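Local coordinates for protein ornithine aminotransferase (Plasmodium falciparum, PDB 3LG0) that catalyses the pyridoxal-phosphate-dependent transfer of the delta-amino group of ornithine to 2-oxoglutarate, giving glutamate semialdehyde and glutamate, and works as a homodimer, at residues 217-222 with 228-233; 246-251 with 256-261. All blocks are in the same frame, centred on the assembly; numbering follows the deposited sequence.

Contact 1 (217-222 with 228-233); sequences PGVASL and VLFVAD
Phe230 on strand 229-233 lays its ring against Val219 and Ala220 of helix 215-226, within a beta-alpha-beta unit made of strand 194-199, this helix and the parallel strand that follows it. From CB, which points toward the helix, CG is turned anti to the backbone N (chi1 164°), which carries the ring out from the strand to the helix. One rim of the ring, CD1 and CE1, lies under the Val219 methyl CG1, each at 3.7 Å from it, and the tip, Phe230 CZ, is 4.2 Å from the same Val219 CG1. That methyl stands over the face in a CH-pi contact, 4.0 Å from the ring centroid and 23° off the normal, and the two side chains cross at about a right angle. On the other rim the approach is oblique and looser: CD2 comes to 4.2 Å from Ala220 CA. Phe216 and Cys223 of the same helix also touch the ring, while Val219 also touches Leu185 of helix 182-189 and Phe197 of strand 194-199. The side-chain contacts across the two segments are apolar and mostly buried. Next round the ring from CD2, Phe230 CE2 faces the small methyl of Ala220, with CE2 and Ala220 CB 4.4 Å apart.

Contact 2 (246-251 with 256-261); sequences LCTHHY and DVILLG
Leu246 and Ile258 reach toward each other tip to tip between the loop ahead of strand 257-260 and the strand itself. Two methyls meet two: Leu246 CD2 sits 3.9 Å from Ile258 CG2, and Leu246 CD1 lies 4.2 Å from Ile258 CD1. Ile258 can offer both branches because CG2 is anti to its backbone N while CG1 stands beside that N (chi1 -59°), and the chain then bends at chi2 to bring CD1 round to the loop. Leu260 approaches differently. Its side chain crosses that of Leu246 at about a right angle, and its CD2 touches the same Leu246 CD2 at 4.1 Å, so this one methyl is shared by both strand residues. Phe101 of helix 88-101 touches Leu246 and Leu260 alike and extends the apolar cluster. Beyond Leu246 the loop tightens into a 3-10 turn, begun by the hydrogen bond from His249 N to Leu246 O (2.9 Å). Thr248 lies at the margin of the contact, its OG1 hydrogen-bonded to Glu234 OE2, while Glu234 OE1 takes the N-H of Cys247; one carboxylate thus ties two successive residues of the turn. The loop packs here on the sheet of the large pyridoxal-phosphate domain of this class-III aminotransferase, on the strand that runs to Lys262, the probable attachment point of pyridoxal phosphate.

Overall arrangement
Contacts 1 and 2 follow one another in the chain, with centres about 11 Å apart, and share one sheet in which strands 229-233 and 257-260 are parallel neighbours. The strands are joined by a backbone hydrogen bond from Ala232 N to Val257 O (2.9 Å); just before it, Asp256 OD2 accepts the N-H of Phe230 at 2.8 Å. The outer elements meet too: the ring of Tyr251, of the loop in contact 2, lies nearly parallel to the ring of Phe216, on the helix of contact 1. Contact 1 is remote from Lys262, the likely cofactor lysine. Contact 2 is nearer, the side chains of Leu260 and Lys262 being about 8 Å apart; no cofactor is attached to that lysine here.

Contact 1 (217-222 with 228-233)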
ATOM      1  N   PRO A 217      28.361   7.078 -13.827  1.00 59.71           N
ATOM      2  CA  PRO A 217      29.376   8.091 -13.501  1.00 55.18           C
ATOM      3  C   PRO A 217      29.097   9.407 -14.239  1.00 52.14           C
ATOM      4  O   PRO A 217      29.263  10.485 -13.673  1.00 53.38           O
ATOM      5  CB  PRO A 217      30.672   7.448 -13.993  1.00 61.33           C
ATOM      6  CG  PRO A 217      30.422   5.962 -13.864  1.00 49.61           C
ATOM      7  CD  PRO A 217      28.962   5.781 -14.199  1.00 51.57           C
ATOM      8  N   GLY A 218      28.633   9.311 -15.479  1.00 50.92           N
ATOM      9  CA  GLY A 218      28.264  10.484 -16.248  1.00 40.94           C
ATOM     10  C   GLY A 218      26.905  11.069 -15.902  1.00 57.41           C
ATOM     11  O   GLY A 218      26.651  12.253 -16.138  1.00 59.04           O
ATOM     12  N   VAL A 219      26.012  10.236 -15.375  1.00 57.53           N
ATOM     13  CA  VAL A 219      24.712  10.713 -14.914  1.00 53.36           C
ATOM     14  C   VAL A 219      24.929  11.594 -13.694  1.00 39.88           C
ATOM     15  O   VAL A 219      24.362  12.671 -13.594  1.00 41.94           O
ATOM     16  CB  VAL A 219      23.753   9.546 -14.545  1.00 51.56           C
ATOM     17  CG1 VAL A 219      22.595  10.047 -13.675  1.00 30.31           C
ATOM     18  CG2 VAL A 219      23.220   8.879 -15.809  1.00 48.02           C
ATOM     19  N   ALA A 220      25.755  11.109 -12.771  1.00 40.60           N
ATOM     20  CA  ALA A 220      26.095  11.857 -11.579  1.00 41.40           C
ATOM     21  C   ALA A 220      26.682  13.223 -11.942  1.00 59.91           C
ATOM     22  O   ALA A 220      26.413  14.212 -11.270  1.00 55.48           O
ATOM     23  CB  ALA A 220      27.052  11.066 -10.725  1.00 43.84           C
ATOM     24  N   SER A 221      27.458  13.277 -13.025  1.00 62.78           N
ATOM     25  CA  SER A 221      28.102  14.518 -13.451  1.00 54.71           C
ATOM     26  C   SER A 221      27.132  15.481 -14.105  1.00 59.75           C
ATOM     27  O   SER A 221      26.999  16.623 -13.667  1.00 63.01           O
ATOM     28  CB  SER A 221      29.265  14.246 -14.397  1.00 58.00           C
ATOM     29  OG  SER A 221      30.448  14.010 -13.660  1.00 59.44           O
ATOM     30  N   LEU A 222      26.467  15.038 -15.164  1.00 43.33           N
ATOM     31  CA  LEU A 222      25.458  15.879 -15.790  1.00 57.39           C
ATOM     32  C   LEU A 222      24.472  16.441 -14.761  1.00 65.55           C
ATOM     33  O   LEU A 222      24.002  17.577 -14.892  1.00 64.76           O
ATOM     34  CB  LEU A 222      24.710  15.112 -16.872  1.00 54.44           C
ATOM     35  CG  LEU A 222      25.630  14.705 -18.018  1.00 68.45           C
ATOM     36  CD1 LEU A 222      24.841  14.008 -19.124  1.00 58.19           C
ATOM     37  CD2 LEU A 222      26.357  15.940 -18.540  1.00 57.35           C
ATOM     38  N   VAL A 228      20.637  19.262 -10.721  1.00 49.79           N
ATOM     39  CA  VAL A 228      19.437  18.449 -10.872  1.00 54.03           C
ATOM     40  C   VAL A 228      19.506  17.274  -9.910  1.00 42.06           C
ATOM     41  O   VAL A 228      20.568  16.667  -9.745  1.00 40.88           O
ATOM     42  CB  VAL A 228      19.272  17.948 -12.331  1.00 47.92           C
ATOM     43  CG1 VAL A 228      18.374  16.719 -12.386  1.00 44.11           C
ATOM     44  CG2 VAL A 228      18.718  19.056 -13.210  1.00 39.97           C
ATOM     45  N   LEU A 229      18.386  16.976  -9.254  1.00 36.30           N
ATOM     46  CA  LEU A 229      18.337  15.827  -8.361  1.00 38.86           C
ATOM     47  C   LEU A 229      18.572  14.552  -9.168  1.00 31.57           C
ATOM     48  O   LEU A 229      17.883  14.301 -10.150  1.00 37.26           O
ATOM     49  CB  LEU A 229      17.002  15.767  -7.610  1.00 36.83           C
ATOM     50  CG  LEU A 229      16.792  16.847  -6.544  1.00 40.35           C
ATOM     51  CD1 LEU A 229      15.461  16.667  -5.808  1.00 29.82           C
ATOM     52  CD2 LEU A 229      17.930  16.852  -5.549  1.00 33.87           C
ATOM     53  N   PHE A 230      19.588  13.795  -8.775  1.00 30.03           N
ATOM     54  CA  PHE A 230      19.851  12.476  -9.322  1.00 37.86           C
ATOM     55  C   PHE A 230      19.153  11.447  -8.414  1.00 36.18           C
ATOM     56  O   PHE A 230      19.669  11.084  -7.343  1.00 28.45           O
ATOM     57  CB  PHE A 230      21.376  12.251  -9.406  1.00 33.52           C
ATOM     58  CG  PHE A 230      21.796  10.815  -9.604  1.00 37.44           C
ATOM     59  CD1 PHE A 230      21.006   9.927 -10.312  1.00 40.18           C
ATOM     60  CD2 PHE A 230      23.003  10.364  -9.101  1.00 34.89           C
ATOM     61  CE1 PHE A 230      21.401   8.610 -10.477  1.00 35.12           C
ATOM     62  CE2 PHE A 230      23.408   9.055  -9.269  1.00 44.39           C
ATOM     63  CZ  PHE A 230      22.602   8.173  -9.956  1.00 42.20           C
ATOM     64  N   VAL A 231      17.963  11.013  -8.842  1.00 34.37           N
ATOM     65  CA  VAL A 231      17.169  10.023  -8.093  1.00 30.45           C
ATOM     66  C   VAL A 231      17.311   8.589  -8.618  1.00 31.99           C
ATOM     67  O   VAL A 231      16.939   8.297  -9.756  1.00 33.76           O
ATOM     68  CB  VAL A 231      15.680  10.376  -8.110  1.00 33.42           C
ATOM     69  CG1 VAL A 231      14.913   9.458  -7.168  1.00 29.52           C
ATOM     70  CG2 VAL A 231      15.475  11.837  -7.714  1.00 35.15           C
ATOM     71  N   ALA A 232      17.833   7.704  -7.777  1.00 26.20           N
ATOM     72  CA  ALA A 232      18.000   6.307  -8.127  1.00 27.99           C
ATOM     73  C   ALA A 232      16.860   5.458  -7.576  1.00 34.22           C
ATOM     74  O   ALA A 232      16.688   5.355  -6.357  1.00 30.05           O
ATOM     75  CB  ALA A 232      19.333   5.778  -7.598  1.00 24.01           C
ATOM     76  N   ASP A 233      16.109   4.831  -8.475  1.00 29.74           N
ATOM     77  CA  ASP A 233      15.070   3.888  -8.099  1.00 26.38           C
ATOM     78  C   ASP A 233      15.671   2.518  -7.855  1.00 25.04           C
ATOM     79  O   ASP A 233      15.965   1.795  -8.800  1.00 31.77           O
ATOM     80  CB  ASP A 233      14.031   3.779  -9.215  1.00 30.10           C
ATOM     81  CG  ASP A 233      12.884   2.840  -8.857  1.00 39.86           C
ATOM     82  OD1 ASP A 233      12.975   2.142  -7.815  1.00 27.71           O
ATOM     83  OD2 ASP A 233      11.891   2.807  -9.618  1.00 46.48           O
TER

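Contact 2 (246-251 with 256-261)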
ATOM      1  N   LEU A 246      23.239  -1.195  -2.545  1.00 35.10           N
ATOM      2  CA  LEU A 246      22.708  -0.332  -3.590  1.00 37.25           C
ATOM      3  C   LEU A 246      23.411  -0.658  -4.887  1.00 40.04           C
ATOM      4  O   LEU A 246      24.626  -0.611  -4.947  1.00 45.57           O
ATOM      5  CB  LEU A 246      22.956   1.136  -3.258  1.00 34.65           C
ATOM      6  CG  LEU A 246      22.247   1.714  -2.044  1.00 37.10           C
ATOM      7  CD1 LEU A 246      22.781   3.109  -1.763  1.00 33.07           C
ATOM      8  CD2 LEU A 246      20.740   1.733  -2.276  1.00 30.21           C
ATOM      9  N   CYS A 247      22.659  -0.977  -5.930  1.00 36.20           N
ATOM     10  CA  CYS A 247      23.286  -1.287  -7.210  1.00 41.15           C
ATOM     11  C   CYS A 247      24.185  -0.132  -7.687  1.00 44.94           C
ATOM     12  O   CYS A 247      25.208  -0.365  -8.326  1.00 46.77           O
ATOM     13  CB  CYS A 247      22.235  -1.647  -8.268  1.00 31.44           C
ATOM     14  SG  CYS A 247      22.874  -1.991  -9.918  1.00 36.70           S
ATOM     15  N   THR A 248      23.807   1.106  -7.373  1.00 35.57           N
ATOM     16  CA  THR A 248      24.594   2.277  -7.772  1.00 37.03           C
ATOM     17  C   THR A 248      26.016   2.243  -7.203  1.00 44.11           C
ATOM     18  O   THR A 248      26.919   2.873  -7.744  1.00 46.35           O
ATOM     19  CB  THR A 248      23.919   3.610  -7.357  1.00 34.73           C
ATOM     20  OG1 THR A 248      23.299   3.455  -6.077  1.00 39.79           O
ATOM     21  CG2 THR A 248      22.865   4.017  -8.359  1.00 33.75           C
ATOM     22  N   HIS A 249      26.202   1.512  -6.109  1.00 41.40           N
ATOM     23  CA  HIS A 249      27.521   1.303  -5.525  1.00 51.18           C
ATOM     24  C   HIS A 249      28.469   0.557  -6.484  1.00 54.76           C
ATOM     25  O   HIS A 249      29.670   0.481  -6.243  1.00 61.90           O
ATOM     26  CB  HIS A 249      27.393   0.545  -4.200  1.00 45.59           C
ATOM     27  CG  HIS A 249      28.663   0.473  -3.406  1.00 68.18           C
ATOM     28  ND1 HIS A 249      29.027   1.444  -2.499  1.00 73.63           N
ATOM     29  CD2 HIS A 249      29.643  -0.463  -3.372  1.00 66.51           C
ATOM     30  CE1 HIS A 249      30.184   1.115  -1.947  1.00 63.97           C
ATOM     31  NE2 HIS A 249      30.577  -0.037  -2.458  1.00 65.61           N
ATOM     32  N   HIS A 250      27.930  -0.001  -7.561  1.00 41.42           N
ATOM     33  CA  HIS A 250      28.769  -0.663  -8.556  1.00 51.23           C
ATOM     34  C   HIS A 250      29.455   0.393  -9.391  1.00 54.23           C
ATOM     35  O   HIS A 250      30.564   0.190  -9.887  1.00 48.36           O
ATOM     36  CB  HIS A 250      27.954  -1.556  -9.499  1.00 41.94           C
ATOM     37  CG  HIS A 250      27.537  -2.866  -8.900  1.00 46.15           C
ATOM     38  ND1 HIS A 250      28.430  -3.735  -8.306  1.00 53.71           N
ATOM     39  CD2 HIS A 250      26.325  -3.464  -8.822  1.00 42.85           C
ATOM     40  CE1 HIS A 250      27.782  -4.807  -7.880  1.00 49.67           C
ATOM     41  NE2 HIS A 250      26.504  -4.667  -8.180  1.00 42.81           N
ATOM     42  N   TYR A 251      28.771   1.517  -9.559  1.00 49.11           N
ATOM     43  CA  TYR A 251      29.235   2.558 -10.448  1.00 44.79           C
ATOM     44  C   TYR A 251      29.964   3.652  -9.663  1.00 47.73           C
ATOM     45  O   TYR A 251      30.361   4.671 -10.228  1.00 47.64           O
ATOM     46  CB  TYR A 251      28.064   3.144 -11.236  1.00 49.13           C
ATOM     47  CG  TYR A 251      27.089   2.105 -11.755  1.00 53.88           C
ATOM     48  CD1 TYR A 251      25.718   2.282 -11.618  1.00 53.36           C
ATOM     49  CD2 TYR A 251      27.537   0.944 -12.376  1.00 65.19           C
ATOM     50  CE1 TYR A 251      24.822   1.343 -12.093  1.00 47.18           C
ATOM     51  CE2 TYR A 251      26.641  -0.010 -12.854  1.00 55.08           C
ATOM     52  CZ  TYR A 251      25.285   0.197 -12.704  1.00 57.17           C
ATOM     53  OH  TYR A 251      24.379  -0.732 -13.171  1.00 55.64           O
ATOM     54  N   ASP A 256      21.389  11.597  -5.044  1.00 27.14           N
ATOM     55  CA  ASP A 256      20.842  12.530  -4.056  1.00 29.48           C
ATOM     56  C   ASP A 256      19.657  11.903  -3.328  1.00 42.00           C
ATOM     57  O   ASP A 256      19.439  12.149  -2.141  1.00 36.18           O
ATOM     58  CB  ASP A 256      20.368  13.817  -4.716  1.00 31.34           C
ATOM     59  CG  ASP A 256      21.462  14.512  -5.484  1.00 42.64           C
ATOM     60  OD1 ASP A 256      22.436  14.961  -4.846  1.00 48.96           O
ATOM     61  OD2 ASP A 256      21.347  14.603  -6.725  1.00 35.83           O
ATOM     62  N   VAL A 257      18.888  11.097  -4.061  1.00 34.94           N
ATOM     63  CA  VAL A 257      17.684  10.481  -3.528  1.00 25.78           C
ATOM     64  C   VAL A 257      17.640   9.003  -3.902  1.00 25.28           C
ATOM     65  O   VAL A 257      17.871   8.634  -5.051  1.00 32.34           O
ATOM     66  CB  VAL A 257      16.433  11.200  -4.058  1.00 27.41           C
ATOM     67  CG1 VAL A 257      15.172  10.544  -3.514  1.00 21.26           C
ATOM     68  CG2 VAL A 257      16.473  12.707  -3.691  1.00 28.02           C
ATOM     69  N   ILE A 258      17.370   8.154  -2.923  1.00 29.09           N
ATOM     70  CA  ILE A 258      17.220   6.718  -3.157  1.00 27.16           C
ATOM     71  C   ILE A 258      15.788   6.269  -2.869  1.00 29.00           C
ATOM     72  O   ILE A 258      15.211   6.681  -1.860  1.00 27.44           O
ATOM     73  CB  ILE A 258      18.155   5.912  -2.249  1.00 33.82           C
ATOM     74  CG1 ILE A 258      19.609   6.303  -2.492  1.00 32.00           C
ATOM     75  CG2 ILE A 258      17.964   4.402  -2.482  1.00 34.11           C
ATOM     76  CD1 ILE A 258      20.196   5.718  -3.744  1.00 34.04           C
ATOM     77  N   LEU A 259      15.225   5.440  -3.758  1.00 26.53           N
ATOM     78  CA  LEU A 259      13.962   4.722  -3.500  1.00 28.78           C
ATOM     79  C   LEU A 259      14.221   3.238  -3.173  1.00 28.66           C
ATOM     80  O   LEU A 259      14.900   2.533  -3.927  1.00 24.86           O
ATOM     81  CB  LEU A 259      13.015   4.765  -4.706  1.00 24.95           C
ATOM     82  CG  LEU A 259      12.707   6.035  -5.476  1.00 33.63           C
ATOM     83  CD1 LEU A 259      11.392   5.835  -6.235  1.00 27.23           C
ATOM     84  CD2 LEU A 259      12.605   7.184  -4.526  1.00 21.44           C
ATOM     85  N   LEU A 260      13.642   2.756  -2.081  1.00 21.14           N
ATOM     86  CA  LEU A 260      13.780   1.360  -1.685  1.00 19.15           C
ATOM     87  C   LEU A 260      12.412   0.722  -1.492  1.00 24.13           C
ATOM     88  O   LEU A 260      11.432   1.414  -1.212  1.00 21.03           O
ATOM     89  CB  LEU A 260      14.553   1.245  -0.365  1.00 20.76           C
ATOM     90  CG  LEU A 260      16.017   1.698  -0.290  1.00 25.22           C
ATOM     91  CD1 LEU A 260      16.538   1.570   1.140  1.00 24.87           C
ATOM     92  CD2 LEU A 260      16.870   0.861  -1.229  1.00 23.06           C
ATOM     93  N   GLY A 261      12.347  -0.604  -1.629  1.00 26.51           N
ATOM     94  CA  GLY A 261      11.115  -1.343  -1.357  1.00 31.95           C
ATOM     95  C   GLY A 261      11.300  -2.852  -1.346  1.00 26.93           C
ATOM     96  O   GLY A 261      12.380  -3.328  -1.055  1.00 31.22           O
TER